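Long-range contacts in CELL WALL surface anchor family protein (Streptococcus pneumoniae, PDB 2WW8), which acts as the pilus adhesin RrgA, which takes part in host cell recognition and probably does so through a von Willebrand factor A-like domain that carries a metal site: residues Q360-T371 and Y522-Y532; Q379-V389 and Y532-G543. All blocks are in the same frame, centred on the assembly; numbering follows the deposited sequence.

Contact 1. Residues Q360-T371 and Y522-Y532; sequences QKALMKADEILT and YYNGNIAPDGY. With CA (calcium ion), chain C.
Asp367 reaches from helix 360-371 towards the end of helix 516-526 and the turn that follows it and, with Asn526 and Asp530, holds a calcium ion. Its CB rests 3.9 Å from Tyr522 OH and also near CG1 of Ile527. From there CG swings anti to the backbone N (chi1 -169°), which carries the carboxylate out over 522-532. OD1 takes a hydrogen bond from Tyr532 OH at 2.7 Å, arriving nearly end-on to the C-O bond, while OD1 itself lies at the edge of that phenol ring. OD1 also binds the calcium ion at 2.6 Å, and OD2 binds it at 2.4 Å, so the carboxylate is bidentate. OD2 further accepts from a water, 2.6 Å away, that is also hydrogen-bonded to Tyr522 OH. Asn526 O, Asp530 OD2 and three waters complete seven ligands; Thr371 OG1 accepts from one of these waters and Asp530 OD1 from another, a second shell that steadies the first.

The Tyr532 ring is sandwiched, and its hydroxyl bond to Asp367 limits how it can turn. Leu370 CD1 sits 3.8 Å above its centroid, only 9° off the normal, a CH-pi contact, and Asp530 CB covers the opposite face near the rim. Tyr522 is a knob among Gln360, Leu363, Met364 and Asp367: Leu363 CB meets its edge, Met364 CG comes within 3.3 Å of Tyr522 OH, and the Met364 sulfur hovers more distantly above the face in a Met-aromatic contact. Ile527 CD1 fills in beside Leu363 CB at 3.8 Å.

Helix 359-373 lies on the parallel sheet beside helix 516-526, nearly parallel to it; Leu363, Ala366, Ile369 and Leu370 pack onto strand 225-232, and Ala366 and Leu370 onto Ile382 of strand 379-386.

Contact 2. Residues Q379-V389 and Y532-G543; sequences QKVIFHITDGV and YDVFTVGIGING. With MG (magnesium ion), chain B.
Ile382 O receives the amide of Phe535, N to O 2.8 Å and almost straight at 174°, and the CA-H of Val534 comes up to the same oxygen. This pattern runs the length of the two parallel strands: Ile382, His384 and Thr386 each donate N to the partner strand and return O two residues further along it. At the start Gln379 reaches across with an extended side chain, and its NE2 bonds Asp533 OD2 at 2.8 Å from above the carboxylate plane.

Phe383 and Phe535 project side by side from one face of the sheet. Their rings are tilted by only 27° but slid apart, so that Phe535 CD2 lies over the rim of the Phe383 face, 3.6 Å from Phe383 CE1, while Val381 CG1 meets the edge of Phe535. On the other face a water joins His384 ND1 to Thr536 OG1, which is also hydrogen-bonded to Ser560, and His384 NE2 is hydrogen-bonded to Tyr275 OH.

Past the strand ends, Ile541 CD1 packs against the backbone of Asp387 and Gly388. Thr386 OG1 accepts from Gly388 N at 3.2 Å, an ST turn, and is also hydrogen-bonded to Asp232. A chi1 of 80° turns the Asp387 carboxylate away from strand 533-539, and OD1 binds the magnesium ion at 2.2 Å; OD2 is salt-bridged to Arg247. Ser234, Ser236 and three waters complete the octahedral set. Such DxSxS serines with an aspartate just past a central parallel strand characterise the metal-ion-dependent adhesion site (MIDAS) of von Willebrand factor A domains, integrins' included, and this site is consistent with one.

Overall arrangement
Contacts 1 and 2 belong to one alpha/beta domain, their centres about 13 Å apart. Along the chain their segments alternate: helix 359-373 leads into strand 379-386, and, well over a hundred residues later, helix 516-526 leads into strand 533-539. Two helix-then-strand units are thus laid side by side, helices paired in contact 1 and strands in contact 2, with Tyr532 common to both. Side chains of both helices cover the five-stranded parallel sheet, helix 516-526 contributing Tyr523, which packs on Val534. Calcium lies near the beginnings of the strands and magnesium beyond their ends, about 25 Å away, so the calcium site is separate from the MIDAS-like site.

Contact 1. Residues Q360-T371 and Y522-Y532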
# COMPACT_ATOMS: atom_id res chain seq x y z
N GLN A 360 45.84 -16.87 3.39
CA GLN A 360 45.93 -18.10 2.60
C GLN A 360 44.82 -19.10 2.85
O GLN A 360 44.26 -19.75 1.96
CB GLN A 360 47.27 -18.78 2.93
CG GLN A 360 47.54 -19.96 2.07
CD GLN A 360 48.89 -20.62 2.39
OE1 GLN A 360 49.64 -20.25 3.33
NE2 GLN A 360 49.19 -21.67 1.58
N LYS A 361 44.46 -19.20 4.12
CA LYS A 361 43.44 -20.13 4.55
C LYS A 361 42.06 -19.73 3.99
O LYS A 361 41.23 -20.58 3.61
CB LYS A 361 43.43 -20.21 6.10
CG LYS A 361 42.47 -21.29 6.70
CD LYS A 361 42.68 -21.46 8.24
CE LYS A 361 42.03 -22.80 8.70
NZ LYS A 361 42.22 -23.03 10.16
N ALA A 362 41.83 -18.43 3.90
CA ALA A 362 40.61 -17.93 3.34
C ALA A 362 40.55 -18.20 1.84
O ALA A 362 39.50 -18.59 1.36
CB ALA A 362 40.54 -16.40 3.57
N LEU A 363 41.63 -17.91 1.12
CA LEU A 363 41.71 -18.18 -0.32
C LEU A 363 41.51 -19.69 -0.54
O LEU A 363 40.81 -20.11 -1.46
CB LEU A 363 43.07 -17.71 -0.85
CG LEU A 363 43.25 -16.20 -0.97
CD1 LEU A 363 44.76 -15.87 -1.21
CD2 LEU A 363 42.34 -15.54 -2.03
N MET A 364 42.13 -20.53 0.30
CA MET A 364 41.88 -21.96 0.25
C MET A 364 40.44 -22.41 0.37
O MET A 364 40.01 -23.29 -0.38
CB MET A 364 42.76 -22.80 1.21
CG MET A 364 44.21 -22.70 0.89
SD MET A 364 45.27 -23.19 2.27
CE MET A 364 44.61 -24.86 2.68
N LYS A 365 39.71 -21.81 1.32
CA LYS A 365 38.32 -22.10 1.52
C LYS A 365 37.52 -21.65 0.28
O LYS A 365 36.68 -22.40 -0.15
CB LYS A 365 37.79 -21.43 2.81
CG LYS A 365 36.32 -21.86 3.06
CD LYS A 365 36.19 -23.39 3.05
CE LYS A 365 36.46 -23.96 4.42
NZ LYS A 365 36.25 -25.43 4.36
N ALA A 366 37.78 -20.48 -0.31
CA ALA A 366 37.06 -20.09 -1.55
C ALA A 366 37.36 -21.09 -2.69
O ALA A 366 36.46 -21.54 -3.38
CB ALA A 366 37.46 -18.70 -2.01
N ASP A 367 38.62 -21.47 -2.90
CA ASP A 367 38.92 -22.47 -3.96
C ASP A 367 38.22 -23.81 -3.69
O ASP A 367 37.68 -24.39 -4.62
CB ASP A 367 40.45 -22.67 -3.98
CG ASP A 367 40.92 -23.46 -5.18
OD1 ASP A 367 40.33 -23.35 -6.26
OD2 ASP A 367 41.93 -24.17 -5.08
N GLU A 368 38.18 -24.26 -2.43
CA GLU A 368 37.46 -25.48 -2.06
C GLU A 368 35.97 -25.43 -2.39
O GLU A 368 35.42 -26.34 -3.03
CB GLU A 368 37.65 -25.80 -0.55
CG GLU A 368 36.86 -26.96 -0.04
CD GLU A 368 37.22 -27.28 1.44
OE1 GLU A 368 37.82 -26.48 2.20
OE2 GLU A 368 36.94 -28.41 1.86
N ILE A 369 35.29 -24.36 -1.96
CA ILE A 369 33.88 -24.20 -2.29
C ILE A 369 33.62 -24.22 -3.80
O ILE A 369 32.73 -24.92 -4.26
CB ILE A 369 33.29 -22.91 -1.66
CG1 ILE A 369 33.30 -23.10 -0.13
CG2 ILE A 369 31.90 -22.55 -2.26
CD1 ILE A 369 32.98 -21.82 0.57
N LEU A 370 34.35 -23.42 -4.57
CA LEU A 370 34.14 -23.38 -6.05
C LEU A 370 34.52 -24.71 -6.69
O LEU A 370 33.76 -25.23 -7.52
CB LEU A 370 34.97 -22.23 -6.60
CG LEU A 370 34.44 -20.85 -6.25
CD1 LEU A 370 35.51 -19.84 -6.61
CD2 LEU A 370 33.05 -20.56 -7.02
N THR A 371 35.63 -25.31 -6.26
CA THR A 371 36.01 -26.60 -6.81
C THR A 371 34.91 -27.65 -6.55
O THR A 371 34.53 -28.46 -7.42
CB THR A 371 37.44 -27.02 -6.30
OG1 THR A 371 38.40 -26.08 -6.82
CG2 THR A 371 37.78 -28.40 -6.91
N TYR A 522 51.15 -19.72 -3.26
CA TYR A 522 49.96 -20.54 -3.06
C TYR A 522 48.91 -20.15 -4.15
O TYR A 522 48.32 -20.99 -4.85
CB TYR A 522 49.32 -20.44 -1.67
CG TYR A 522 47.85 -20.92 -1.80
CD1 TYR A 522 47.51 -22.27 -1.95
CD2 TYR A 522 46.83 -19.98 -1.87
CE1 TYR A 522 46.17 -22.64 -2.13
CE2 TYR A 522 45.48 -20.33 -2.06
CZ TYR A 522 45.20 -21.67 -2.16
OH TYR A 522 43.90 -22.05 -2.37
N TYR A 523 48.67 -18.84 -4.28
CA TYR A 523 47.66 -18.32 -5.21
C TYR A 523 48.02 -18.71 -6.65
O TYR A 523 47.17 -19.28 -7.38
CB TYR A 523 47.54 -16.79 -5.08
CG TYR A 523 46.47 -16.19 -5.99
CD1 TYR A 523 46.75 -15.87 -7.31
CD2 TYR A 523 45.19 -15.95 -5.50
CE1 TYR A 523 45.75 -15.31 -8.18
CE2 TYR A 523 44.22 -15.37 -6.31
CZ TYR A 523 44.50 -15.08 -7.62
OH TYR A 523 43.46 -14.55 -8.38
N ASN A 524 49.25 -18.41 -7.06
CA ASN A 524 49.72 -18.74 -8.40
C ASN A 524 49.60 -20.23 -8.69
O ASN A 524 49.27 -20.63 -9.82
CB ASN A 524 51.22 -18.40 -8.57
CG ASN A 524 51.45 -16.90 -8.64
OD1 ASN A 524 50.52 -16.13 -8.85
ND2 ASN A 524 52.70 -16.49 -8.46
N GLY A 525 49.89 -21.03 -7.68
CA GLY A 525 49.90 -22.47 -7.90
C GLY A 525 48.54 -23.16 -7.95
O GLY A 525 48.40 -24.19 -8.60
N ASN A 526 47.54 -22.60 -7.27
CA ASN A 526 46.28 -23.33 -7.00
C ASN A 526 45.01 -22.55 -7.28
O ASN A 526 43.91 -23.13 -7.25
CB ASN A 526 46.24 -23.67 -5.49
CG ASN A 526 47.45 -24.51 -5.08
OD1 ASN A 526 47.50 -25.70 -5.36
ND2 ASN A 526 48.48 -23.84 -4.61
N ILE A 527 45.15 -21.25 -7.50
CA ILE A 527 43.97 -20.45 -7.80
C ILE A 527 44.06 -19.83 -9.19
O ILE A 527 43.14 -19.94 -9.97
CB ILE A 527 43.73 -19.39 -6.75
CG1 ILE A 527 43.31 -20.06 -5.42
CG2 ILE A 527 42.56 -18.42 -7.22
CD1 ILE A 527 42.85 -19.11 -4.42
N ALA A 528 45.18 -19.21 -9.54
CA ALA A 528 45.39 -18.58 -10.85
C ALA A 528 45.09 -19.49 -12.06
O ALA A 528 44.51 -19.02 -13.02
CB ALA A 528 46.81 -18.04 -10.96
N PRO A 529 45.45 -20.79 -12.04
CA PRO A 529 45.19 -21.64 -13.23
C PRO A 529 43.70 -21.97 -13.43
O PRO A 529 43.33 -22.44 -14.47
CB PRO A 529 45.93 -22.96 -12.90
CG PRO A 529 46.87 -22.57 -11.76
CD PRO A 529 46.16 -21.51 -10.96
N ASP A 530 42.83 -21.69 -12.47
CA ASP A 530 41.41 -21.98 -12.58
C ASP A 530 40.52 -20.98 -13.33
O ASP A 530 39.38 -21.32 -13.61
CB ASP A 530 40.85 -22.17 -11.17
CG ASP A 530 41.57 -23.32 -10.42
OD1 ASP A 530 42.21 -24.19 -11.05
OD2 ASP A 530 41.46 -23.35 -9.19
N GLY A 531 40.96 -19.76 -13.60
CA GLY A 531 40.17 -18.98 -14.57
C GLY A 531 39.08 -18.22 -13.82
O GLY A 531 38.19 -17.69 -14.46
N TYR A 532 39.13 -18.17 -12.50
CA TYR A 532 38.20 -17.39 -11.68
C TYR A 532 38.36 -15.90 -11.96
O TYR A 532 39.47 -15.44 -12.25
CB TYR A 532 38.38 -17.62 -10.21
CG TYR A 532 38.33 -19.02 -9.65
CD1 TYR A 532 37.56 -20.02 -10.24
CD2 TYR A 532 39.12 -19.33 -8.53
CE1 TYR A 532 37.54 -21.34 -9.69
CE2 TYR A 532 39.11 -20.59 -8.00
CZ TYR A 532 38.29 -21.58 -8.55
OH TYR A 532 38.28 -22.85 -8.01
CA CA C . 42.27 -24.68 -7.40
O HOH W 1 43.41 -24.42 -2.90
O HOH W 2 40.70 -26.45 -7.90
O HOH W 3 43.63 -25.55 -9.25
O HOH W 4 43.78 -26.29 -6.52

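Contact 2. Residues Q379-V389 and Y532-G543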
# COMPACT_ATOMS: atom_id res chain seq x y z
N GLN A 379 30.14 -18.78 -14.39
CA GLN A 379 31.27 -17.91 -14.26
C GLN A 379 31.61 -17.89 -12.77
O GLN A 379 30.74 -17.55 -11.96
CB GLN A 379 30.85 -16.50 -14.64
CG GLN A 379 32.09 -15.55 -14.71
CD GLN A 379 31.80 -14.25 -15.51
OE1 GLN A 379 30.68 -14.04 -16.03
NE2 GLN A 379 32.82 -13.35 -15.59
N LYS A 380 32.84 -18.23 -12.41
CA LYS A 380 33.19 -18.42 -10.97
C LYS A 380 33.93 -17.18 -10.49
O LYS A 380 34.87 -16.75 -11.13
CB LYS A 380 34.03 -19.69 -10.76
CG LYS A 380 33.17 -20.94 -11.10
CD LYS A 380 33.88 -21.96 -11.94
CE LYS A 380 33.04 -23.15 -12.35
NZ LYS A 380 32.39 -23.18 -13.71
N VAL A 381 33.46 -16.57 -9.39
CA VAL A 381 33.92 -15.26 -8.96
C VAL A 381 34.25 -15.31 -7.47
O VAL A 381 33.53 -15.93 -6.71
CB VAL A 381 32.82 -14.19 -9.24
CG1 VAL A 381 33.28 -12.71 -8.90
CG2 VAL A 381 32.36 -14.28 -10.74
N ILE A 382 35.32 -14.63 -7.07
CA ILE A 382 35.59 -14.29 -5.67
C ILE A 382 35.65 -12.77 -5.55
O ILE A 382 36.36 -12.11 -6.36
CB ILE A 382 36.94 -14.93 -5.22
CG1 ILE A 382 36.87 -16.48 -5.41
CG2 ILE A 382 37.42 -14.46 -3.85
CD1 ILE A 382 38.27 -17.11 -5.42
N PHE A 383 34.86 -12.26 -4.60
CA PHE A 383 35.02 -10.89 -4.08
C PHE A 383 35.71 -10.98 -2.68
O PHE A 383 35.18 -11.57 -1.75
CB PHE A 383 33.64 -10.21 -3.94
CG PHE A 383 33.01 -9.82 -5.24
CD1 PHE A 383 33.31 -8.59 -5.81
CD2 PHE A 383 32.09 -10.68 -5.87
CE1 PHE A 383 32.69 -8.23 -7.03
CE2 PHE A 383 31.49 -10.32 -7.05
CZ PHE A 383 31.77 -9.10 -7.64
N HIS A 384 36.88 -10.40 -2.55
CA HIS A 384 37.60 -10.49 -1.31
C HIS A 384 37.72 -9.06 -0.74
O HIS A 384 38.30 -8.14 -1.37
CB HIS A 384 38.99 -10.95 -1.66
CG HIS A 384 39.87 -11.16 -0.46
ND1 HIS A 384 41.19 -11.53 -0.58
CD2 HIS A 384 39.61 -11.13 0.87
CE1 HIS A 384 41.72 -11.65 0.63
NE2 HIS A 384 40.79 -11.40 1.53
N ILE A 385 37.19 -8.89 0.46
CA ILE A 385 37.25 -7.61 1.13
C ILE A 385 38.24 -7.80 2.29
O ILE A 385 38.05 -8.66 3.18
CB ILE A 385 35.87 -7.20 1.69
CG1 ILE A 385 34.91 -6.94 0.52
CG2 ILE A 385 35.96 -5.96 2.64
CD1 ILE A 385 33.44 -7.25 0.93
N THR A 386 39.28 -6.97 2.30
CA THR A 386 40.23 -7.12 3.41
C THR A 386 40.78 -5.76 3.87
O THR A 386 40.80 -4.81 3.05
CB THR A 386 41.36 -8.09 2.98
OG1 THR A 386 42.42 -8.07 3.94
CG2 THR A 386 41.89 -7.77 1.61
N ASP A 387 41.27 -5.69 5.11
CA ASP A 387 41.94 -4.43 5.53
C ASP A 387 43.40 -4.69 5.93
O ASP A 387 43.99 -3.91 6.66
CB ASP A 387 41.17 -3.70 6.62
CG ASP A 387 41.43 -4.31 7.99
OD1 ASP A 387 41.88 -5.47 8.09
OD2 ASP A 387 41.09 -3.67 8.99
N GLY A 388 43.99 -5.78 5.48
CA GLY A 388 45.41 -5.98 5.82
C GLY A 388 46.13 -7.11 5.13
O GLY A 388 45.53 -8.09 4.66
N VAL A 389 47.43 -6.94 5.02
CA VAL A 389 48.32 -7.97 4.51
C VAL A 389 48.40 -9.17 5.45
O VAL A 389 48.14 -9.01 6.64
CB VAL A 389 49.70 -7.36 4.20
CG1 VAL A 389 49.59 -6.18 3.18
CG2 VAL A 389 50.43 -6.90 5.46
N TYR A 532 39.13 -18.17 -12.50
CA TYR A 532 38.20 -17.39 -11.68
C TYR A 532 38.36 -15.90 -11.96
O TYR A 532 39.47 -15.44 -12.25
CB TYR A 532 38.38 -17.62 -10.21
CG TYR A 532 38.33 -19.02 -9.65
CD1 TYR A 532 37.56 -20.02 -10.24
CD2 TYR A 532 39.12 -19.33 -8.53
CE1 TYR A 532 37.54 -21.34 -9.69
CE2 TYR A 532 39.11 -20.59 -8.00
CZ TYR A 532 38.29 -21.58 -8.55
OH TYR A 532 38.28 -22.85 -8.01
N ASP A 533 37.26 -15.15 -11.88
CA ASP A 533 37.39 -13.70 -11.65
C ASP A 533 37.62 -13.50 -10.13
O ASP A 533 36.82 -13.84 -9.28
CB ASP A 533 36.15 -12.92 -12.10
CG ASP A 533 35.91 -13.06 -13.58
OD1 ASP A 533 36.56 -12.30 -14.33
OD2 ASP A 533 35.07 -13.91 -14.01
N VAL A 534 38.70 -12.83 -9.77
CA VAL A 534 39.01 -12.58 -8.35
C VAL A 534 39.23 -11.08 -8.24
O VAL A 534 40.20 -10.56 -8.85
CB VAL A 534 40.30 -13.31 -7.92
CG1 VAL A 534 40.53 -13.11 -6.42
CG2 VAL A 534 40.18 -14.83 -8.25
N PHE A 535 38.37 -10.44 -7.45
CA PHE A 535 38.37 -9.00 -7.16
C PHE A 535 38.72 -8.77 -5.68
O PHE A 535 38.21 -9.49 -4.82
CB PHE A 535 36.94 -8.47 -7.35
CG PHE A 535 36.44 -8.63 -8.74
CD1 PHE A 535 36.99 -7.89 -9.78
CD2 PHE A 535 35.40 -9.53 -9.02
CE1 PHE A 535 36.52 -7.99 -11.12
CE2 PHE A 535 34.91 -9.63 -10.39
CZ PHE A 535 35.50 -8.90 -11.43
N THR A 536 39.60 -7.82 -5.38
CA THR A 536 40.05 -7.54 -4.03
C THR A 536 39.78 -6.05 -3.79
O THR A 536 40.23 -5.14 -4.52
CB THR A 536 41.55 -7.85 -3.88
OG1 THR A 536 41.76 -9.22 -4.32
CG2 THR A 536 42.02 -7.77 -2.40
N VAL A 537 38.99 -5.81 -2.75
CA VAL A 537 38.75 -4.44 -2.27
C VAL A 537 39.48 -4.34 -0.93
O VAL A 537 39.07 -5.03 0.03
CB VAL A 537 37.24 -4.16 -2.16
CG1 VAL A 537 36.92 -2.80 -1.52
CG2 VAL A 537 36.58 -4.16 -3.57
N GLY A 538 40.58 -3.60 -0.91
CA GLY A 538 41.32 -3.28 0.33
C GLY A 538 40.74 -2.07 1.05
O GLY A 538 40.19 -1.12 0.45
N ILE A 539 40.80 -2.13 2.38
CA ILE A 539 40.31 -1.02 3.20
C ILE A 539 41.52 -0.40 3.93
O ILE A 539 41.97 -0.92 4.95
CB ILE A 539 39.27 -1.47 4.21
CG1 ILE A 539 38.03 -2.02 3.49
CG2 ILE A 539 38.83 -0.25 5.04
CD1 ILE A 539 37.32 -3.02 4.39
N GLY A 540 41.99 0.76 3.45
CA GLY A 540 43.02 1.49 4.16
C GLY A 540 44.32 0.69 4.21
O GLY A 540 45.10 0.86 5.14
N ILE A 541 44.60 -0.14 3.21
CA ILE A 541 45.80 -0.99 3.28
C ILE A 541 47.08 -0.20 3.13
O ILE A 541 47.20 0.56 2.15
CB ILE A 541 45.83 -2.08 2.17
CG1 ILE A 541 44.48 -2.77 2.21
CG2 ILE A 541 47.04 -3.08 2.32
CD1 ILE A 541 44.36 -4.01 2.93
N ASN A 542 48.01 -0.34 4.09
CA ASN A 542 49.25 0.44 3.99
C ASN A 542 50.45 -0.44 4.38
O ASN A 542 51.59 0.01 4.43
CB ASN A 542 49.20 1.71 4.87
CG ASN A 542 48.93 1.39 6.36
OD1 ASN A 542 48.99 0.23 6.80
ND2 ASN A 542 48.60 2.43 7.13
N GLY A 543 50.20 -1.70 4.65
CA GLY A 543 51.30 -2.63 4.92
C GLY A 543 51.55 -2.93 6.39
O GLY A 543 52.33 -3.85 6.68
MG MG B . 43.12 -6.46 9.58
O HOH W 5 41.98 -11.67 -3.25
O HOH W 6 46.60 -1.85 6.69
O HOH W 7 44.16 -1.20 6.73
O HOH W 8 44.53 -4.98 9.13
O HOH W 9 48.27 -3.83 5.84
O HOH W 10 44.41 -7.03 11.05
O HOH W 11 43.60 -7.88 8.13